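Long-range contacts in Rab3 interacting molecule variant 2 (Drosophila melanogaster, PDB 4TS6), which probably acts at presynaptic active zones in neurotransmitter release, the crystallised part being its C2A domain, a module of the C2 family: residues R11-L16 with T28-T33; T33-R38 with C71-G76. One frame throughout, in Å; residues are numbered along the deposited sequence.

Contact 1. Residues R11-L16 with T28-T33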
loop_
_atom_site.group_PDB
_atom_site.type_symbol
_atom_site.label_atom_id
_atom_site.label_comp_id
_atom_site.label_asym_id
_atom_site.label_seq_id
_atom_site.Cartn_x
_atom_site.Cartn_y
_atom_site.Cartn_z
ATOM N N ARG A 11 5.506 6.454 7.757
ATOM C CA ARG A 11 4.261 6.793 7.084
ATOM C C ARG A 11 4.391 6.564 5.586
ATOM O O ARG A 11 5.505 6.487 5.046
ATOM C CB ARG A 11 3.872 8.247 7.387
ATOM C CG ARG A 11 5.023 9.189 7.267
ATOM C CD ARG A 11 4.657 10.618 7.668
ATOM N NE ARG A 11 5.788 11.518 7.445
ATOM C CZ ARG A 11 6.895 11.529 8.187
ATOM N NH1 ARG A 11 7.026 10.683 9.203
ATOM N NH2 ARG A 11 7.876 12.376 7.906
ATOM N N LEU A 12 3.248 6.452 4.922
ATOM C CA LEU A 12 3.189 6.045 3.534
ATOM C C LEU A 12 2.461 7.132 2.757
ATOM O O LEU A 12 1.514 7.721 3.274
ATOM C CB LEU A 12 2.403 4.742 3.441
ATOM C CG LEU A 12 2.058 4.210 2.058
ATOM C CD1 LEU A 12 3.307 3.673 1.388
ATOM C CD2 LEU A 12 1.012 3.119 2.177
ATOM N N GLN A 13 2.896 7.405 1.529
ATOM C CA GLN A 13 2.230 8.415 0.692
ATOM C C GLN A 13 1.487 7.701 -0.424
ATOM O O GLN A 13 2.099 6.986 -1.215
ATOM C CB GLN A 13 3.248 9.386 0.093
ATOM C CG GLN A 13 2.615 10.494 -0.768
ATOM C CD GLN A 13 3.633 11.503 -1.251
ATOM O OE1 GLN A 13 4.724 11.142 -1.686
ATOM N NE2 GLN A 13 3.288 12.772 -1.159
ATOM N N LEU A 14 0.170 7.879 -0.475
ATOM C CA LEU A 14 -0.688 7.140 -1.407
ATOM C C LEU A 14 -1.545 8.116 -2.187
ATOM O O LEU A 14 -1.937 9.137 -1.642
ATOM C CB LEU A 14 -1.671 6.257 -0.637
ATOM C CG LEU A 14 -1.265 5.008 0.118
ATOM C CD1 LEU A 14 -2.468 4.440 0.843
ATOM C CD2 LEU A 14 -0.719 3.990 -0.849
ATOM N N LYS A 15 -1.858 7.788 -3.443
ATOM C CA LYS A 15 -2.880 8.514 -4.205
ATOM C C LYS A 15 -3.970 7.520 -4.561
ATOM O O LYS A 15 -3.682 6.425 -5.032
ATOM C CB LYS A 15 -2.306 9.112 -5.492
ATOM C CG LYS A 15 -1.171 10.088 -5.272
ATOM C CD LYS A 15 -0.427 10.386 -6.568
ATOM C CE LYS A 15 -1.280 11.164 -7.552
ATOM N NZ LYS A 15 -0.645 11.284 -8.899
ATOM N N LEU A 16 -5.222 7.891 -4.319
ATOM C CA LEU A 16 -6.347 7.031 -4.670
ATOM C C LEU A 16 -7.279 7.792 -5.587
ATOM O O LEU A 16 -7.724 8.883 -5.239
ATOM C CB LEU A 16 -7.118 6.604 -3.417
ATOM C CG LEU A 16 -6.379 5.770 -2.373
ATOM C CD1 LEU A 16 -7.369 5.271 -1.348
ATOM C CD2 LEU A 16 -5.653 4.608 -3.027
ATOM N N THR A 28 -1.989 4.509 -6.291
ATOM C CA THR A 28 -0.559 4.764 -6.501
ATOM C C THR A 28 0.174 4.818 -5.165
ATOM O O THR A 28 -0.156 5.634 -4.301
ATOM C CB THR A 28 -0.293 6.053 -7.322
ATOM O OG1 THR A 28 -0.979 5.973 -8.582
ATOM C CG2 THR A 28 1.208 6.227 -7.578
ATOM N N LEU A 29 1.155 3.929 -4.997
ATOM C CA LEU A 29 2.041 3.992 -3.846
ATOM C C LEU A 29 3.263 4.798 -4.240
ATOM O O LEU A 29 4.113 4.330 -4.998
ATOM C CB LEU A 29 2.477 2.600 -3.417
ATOM C CG LEU A 29 1.488 1.836 -2.547
ATOM C CD1 LEU A 29 0.189 1.553 -3.268
ATOM C CD2 LEU A 29 2.126 0.553 -2.155
ATOM N N VAL A 30 3.354 6.015 -3.733
ATOM C CA VAL A 30 4.427 6.906 -4.145
ATOM C C VAL A 30 5.709 6.515 -3.441
ATOM O O VAL A 30 6.695 6.137 -4.083
ATOM C CB VAL A 30 4.079 8.357 -3.835
ATOM C CG1 VAL A 30 5.175 9.291 -4.314
ATOM C CG2 VAL A 30 2.751 8.708 -4.488
ATOM N N CYS A 31 5.682 6.587 -2.114
ATOM C CA CYS A 31 6.869 6.324 -1.311
ATOM C C CYS A 31 6.453 6.115 0.126
ATOM O O CYS A 31 5.272 6.243 0.465
ATOM C CB CYS A 31 7.825 7.517 -1.379
ATOM S SG CYS A 31 7.248 8.968 -0.463
ATOM N N ALA A 32 7.433 5.799 0.967
ATOM C CA ALA A 32 7.232 5.727 2.406
ATOM C C ALA A 32 8.420 6.420 3.014
ATOM O O ALA A 32 9.466 6.501 2.384
ATOM C CB ALA A 32 7.170 4.276 2.874
ATOM N N THR A 33 8.271 6.916 4.237
ATOM C CA THR A 33 9.345 7.660 4.873
ATOM C C THR A 33 9.367 7.366 6.370
ATOM O O THR A 33 8.344 6.987 6.935
ATOM C CB THR A 33 9.173 9.186 4.625
ATOM O OG1 THR A 33 10.388 9.872 4.936
ATOM C CG2 THR A 33 8.063 9.760 5.478
HETATM O O HOH W 1 -3.618 6.973 -8.095
#

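Contact 2. Residues T33-R38 with C71-G76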
loop_
_atom_site.group_PDB
_atom_site.type_symbol
_atom_site.label_atom_id
_atom_site.label_comp_id
_atom_site.label_asym_id
_atom_site.label_seq_id
_atom_site.Cartn_x
_atom_site.Cartn_y
_atom_site.Cartn_z
ATOM N N THR A 33 8.271 6.916 4.237
ATOM C CA THR A 33 9.345 7.660 4.873
ATOM C C THR A 33 9.367 7.366 6.370
ATOM O O THR A 33 8.344 6.987 6.935
ATOM C CB THR A 33 9.173 9.186 4.625
ATOM O OG1 THR A 33 10.388 9.872 4.936
ATOM C CG2 THR A 33 8.063 9.760 5.478
ATOM N N GLY A 34 10.522 7.529 7.006
ATOM C CA GLY A 34 10.612 7.433 8.454
ATOM C C GLY A 34 10.538 6.023 9.016
ATOM O O GLY A 34 10.271 5.831 10.204
ATOM N N LEU A 35 10.777 5.024 8.176
ATOM C CA LEU A 35 10.784 3.649 8.663
ATOM C C LEU A 35 11.941 3.434 9.631
ATOM O O LEU A 35 12.980 4.086 9.533
ATOM C CB LEU A 35 10.894 2.670 7.500
ATOM C CG LEU A 35 9.888 2.885 6.370
ATOM C CD1 LEU A 35 10.074 1.818 5.324
ATOM C CD2 LEU A 35 8.452 2.908 6.886
ATOM N N SER A 36 11.761 2.521 10.573
ATOM C CA SER A 36 12.816 2.197 11.517
ATOM C C SER A 36 13.901 1.384 10.825
ATOM O O SER A 36 13.664 0.777 9.772
ATOM C CB SER A 36 12.237 1.346 12.639
ATOM O OG SER A 36 11.589 0.211 12.087
ATOM N N LEU A 37 15.085 1.371 11.422
ATOM C CA LEU A 37 16.111 0.403 11.048
ATOM C C LEU A 37 15.754 -0.945 11.672
ATOM O O LEU A 37 14.879 -1.029 12.538
ATOM C CB LEU A 37 17.476 0.851 11.561
ATOM C CG LEU A 37 17.973 2.239 11.159
ATOM C CD1 LEU A 37 19.189 2.640 11.993
ATOM C CD2 LEU A 37 18.309 2.264 9.680
ATOM N N ARG A 38 16.422 -2.004 11.235
ATOM C CA ARG A 38 16.300 -3.279 11.923
ATOM C C ARG A 38 17.076 -3.194 13.237
ATOM O O ARG A 38 17.881 -2.281 13.422
ATOM C CB ARG A 38 16.854 -4.404 11.055
ATOM C CG ARG A 38 16.143 -4.572 9.723
ATOM C CD ARG A 38 16.769 -5.726 8.948
ATOM N NE ARG A 38 16.079 -5.977 7.688
ATOM C CZ ARG A 38 16.588 -6.695 6.691
ATOM N NH1 ARG A 38 15.885 -6.876 5.579
ATOM N NH2 ARG A 38 17.799 -7.229 6.801
ATOM N N CYS A 71 15.379 3.447 4.470
ATOM C CA CYS A 71 14.230 3.747 5.323
ATOM C C CYS A 71 13.276 4.708 4.626
ATOM O O CYS A 71 12.269 5.125 5.206
ATOM C CB CYS A 71 14.684 4.355 6.641
ATOM S SG CYS A 71 15.880 3.353 7.500
ATOM N N GLU A 72 13.604 5.060 3.384
ATOM C CA GLU A 72 12.791 5.986 2.596
ATOM C C GLU A 72 12.539 5.420 1.200
ATOM O O GLU A 72 12.966 6.006 0.207
ATOM C CB GLU A 72 13.522 7.332 2.471
ATOM C CG GLU A 72 14.198 7.800 3.757
ATOM C CD GLU A 72 13.234 8.484 4.708
ATOM O OE1 GLU A 72 12.259 9.090 4.217
ATOM O OE2 GLU A 72 13.453 8.426 5.939
ATOM N N PRO A 73 11.832 4.281 1.113
ATOM C CA PRO A 73 11.632 3.664 -0.207
ATOM C C PRO A 73 10.743 4.504 -1.118
ATOM O O PRO A 73 9.744 5.052 -0.657
ATOM C CB PRO A 73 10.901 2.356 0.132
ATOM C CG PRO A 73 10.137 2.681 1.422
ATOM C CD PRO A 73 11.109 3.565 2.185
ATOM N N ARG A 74 11.096 4.598 -2.397
ATOM C CA ARG A 74 10.210 5.216 -3.384
ATOM C C ARG A 74 9.869 4.194 -4.464
ATOM O O ARG A 74 10.760 3.551 -5.029
ATOM C CB ARG A 74 10.867 6.452 -4.013
ATOM C CG ARG A 74 11.366 7.474 -2.988
ATOM C CD ARG A 74 11.880 8.759 -3.638
ATOM N NE ARG A 74 10.848 9.419 -4.428
ATOM C CZ ARG A 74 9.976 10.293 -3.933
ATOM N NH1 ARG A 74 10.016 10.618 -2.650
ATOM N NH2 ARG A 74 9.064 10.845 -4.720
ATOM N N TRP A 75 8.582 4.028 -4.747
ATOM C CA TRP A 75 8.162 3.062 -5.763
ATOM C C TRP A 75 7.570 3.740 -7.002
ATOM O O TRP A 75 7.841 3.320 -8.131
ATOM C CB TRP A 75 7.157 2.055 -5.188
ATOM C CG TRP A 75 7.651 1.299 -3.975
ATOM C CD1 TRP A 75 8.512 0.232 -3.950
ATOM C CD2 TRP A 75 7.278 1.551 -2.614
ATOM N NE1 TRP A 75 8.707 -0.184 -2.645
ATOM C CE2 TRP A 75 7.951 0.605 -1.810
ATOM C CE3 TRP A 75 6.433 2.484 -1.998
ATOM C CZ2 TRP A 75 7.809 0.574 -0.413
ATOM C CZ3 TRP A 75 6.294 2.451 -0.614
ATOM C CH2 TRP A 75 6.978 1.503 0.160
ATOM N N GLY A 76 6.774 4.790 -6.789
ATOM C CA GLY A 76 6.037 5.421 -7.868
ATOM C C GLY A 76 5.197 4.425 -8.653
ATOM O O GLY A 76 5.103 4.510 -9.879
#

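Contact 1. Residues R11-L16 with T28-T33
R11-L16 and T28-T33 run antiparallel, their axes at 167° and 4.8 Å apart, with R11 and T33, and likewise K15 and T28, each joined by two backbone hydrogen bonds. Between these pairs the register slips by one residue: Q13 faces both V30 and C31, giving its N-H to C31 O (2.9 Å) and accepting V30 N at its O. V30 adopts a helix-like backbone conformation, a beta bulge with V30 and C31 opposite Q13. Q13 extends from a CG anti to its own N (chi1 -179°), its chain slanting across V30 until OE1 lies 3.2 Å from V30 CG1 and 3.5 Å from C31 SG. With an alanine here the long arm over V30 would be gone, which would probably leave V30 CG1 and C31 SG without their cover from this side chain. At the end of the pairing T33 CG2 sits over the centre of the R11 guanidinium, 3.4 Å from CZ, the two side chains lying alongside and pointing the same way. On the other face L14 CD2 packs 3.5 Å from L29 CG, while L12 CD1 leans across to C31 O. These leucines and A32 turn toward the facing sheet, where L12 and L29 meet V96, A32 meets L98 and L14 meets I115. The arrangement is a bulged beta hairpin forming the middle of one sheet of the C2 beta-sandwich.

Contact 2. Residues T33-R38 with C71-G76
With CG opposite its carbonyl carbon and a sharp bend at chi2 (-82°), E72 turns its carboxylate back to the G34 N-H and the T33 side chain. OE2 accepts the G34 N-H at 3.2 Å, approached from above the carboxylate plane, 48° out of it. The modelled distance from E72 OE1 to T33 OG1 is too short to be real, so the exact placing of this carboxylate is doubtful. G34 itself has a positive phi, turning the chain so that the next N-H, that of L35, points at C71 O and makes a weak bond of 3.3 Å. L35 then directs its side chain at the other segment: CB and CG pass over C71 O, and CD1 ends against the P73 ring, 3.7 Å from its CD. The same leucine touches P46 and L131, and P73 also rests on P46 and A32, so both side chains share a buried apolar cluster. T33-R38 opens the connection from strand 24-33 to strand 46-53, which in calcium-binding C2 domains is one of the calcium-binding loops; here that connection contains no acidic residue. C71-P73 is the approach to strand 74-81, which lies beside strand 24-33 in the sheet. Farther out, C71 lies along the loop backbone with CB 3.4 Å from L35 O, and its SG, anti to the carbonyl carbon (chi1 -54°), reaches L37 CD2 at 3.4 Å. L37 is exposed, so this sulfur-methyl touch belongs to the surface. The loop on both sides of L37 is tied elsewhere: S36 O accepts a hydrogen bond from R44, and R38 forms a salt bridge with D100. On the other segment, P73 CB lies over the W75 ring, offset toward its rim.

Contacts 1 and 2 follow each other along the chain and share T33, where strand 24-33 passes into the loop; their centres are about 11 Å apart. Strand 24-33 is the common element, pairing with strand 11-19 on one side and strand 74-81 on the other. Two probable hydrogen bonds connect the contacts directly, V30 O to W75 N and A32 N to P73 O, both 2.9 Å, so the bulged V30 of contact 1 is probably also bonded to W75, at the strand end of contact 2. The W75 ring also touches this backbone, CZ3 lying 3.7 Å from C31 C. Contact 1 lies nearer the middle of the domain, contact 2 at the loop end of the same sheet.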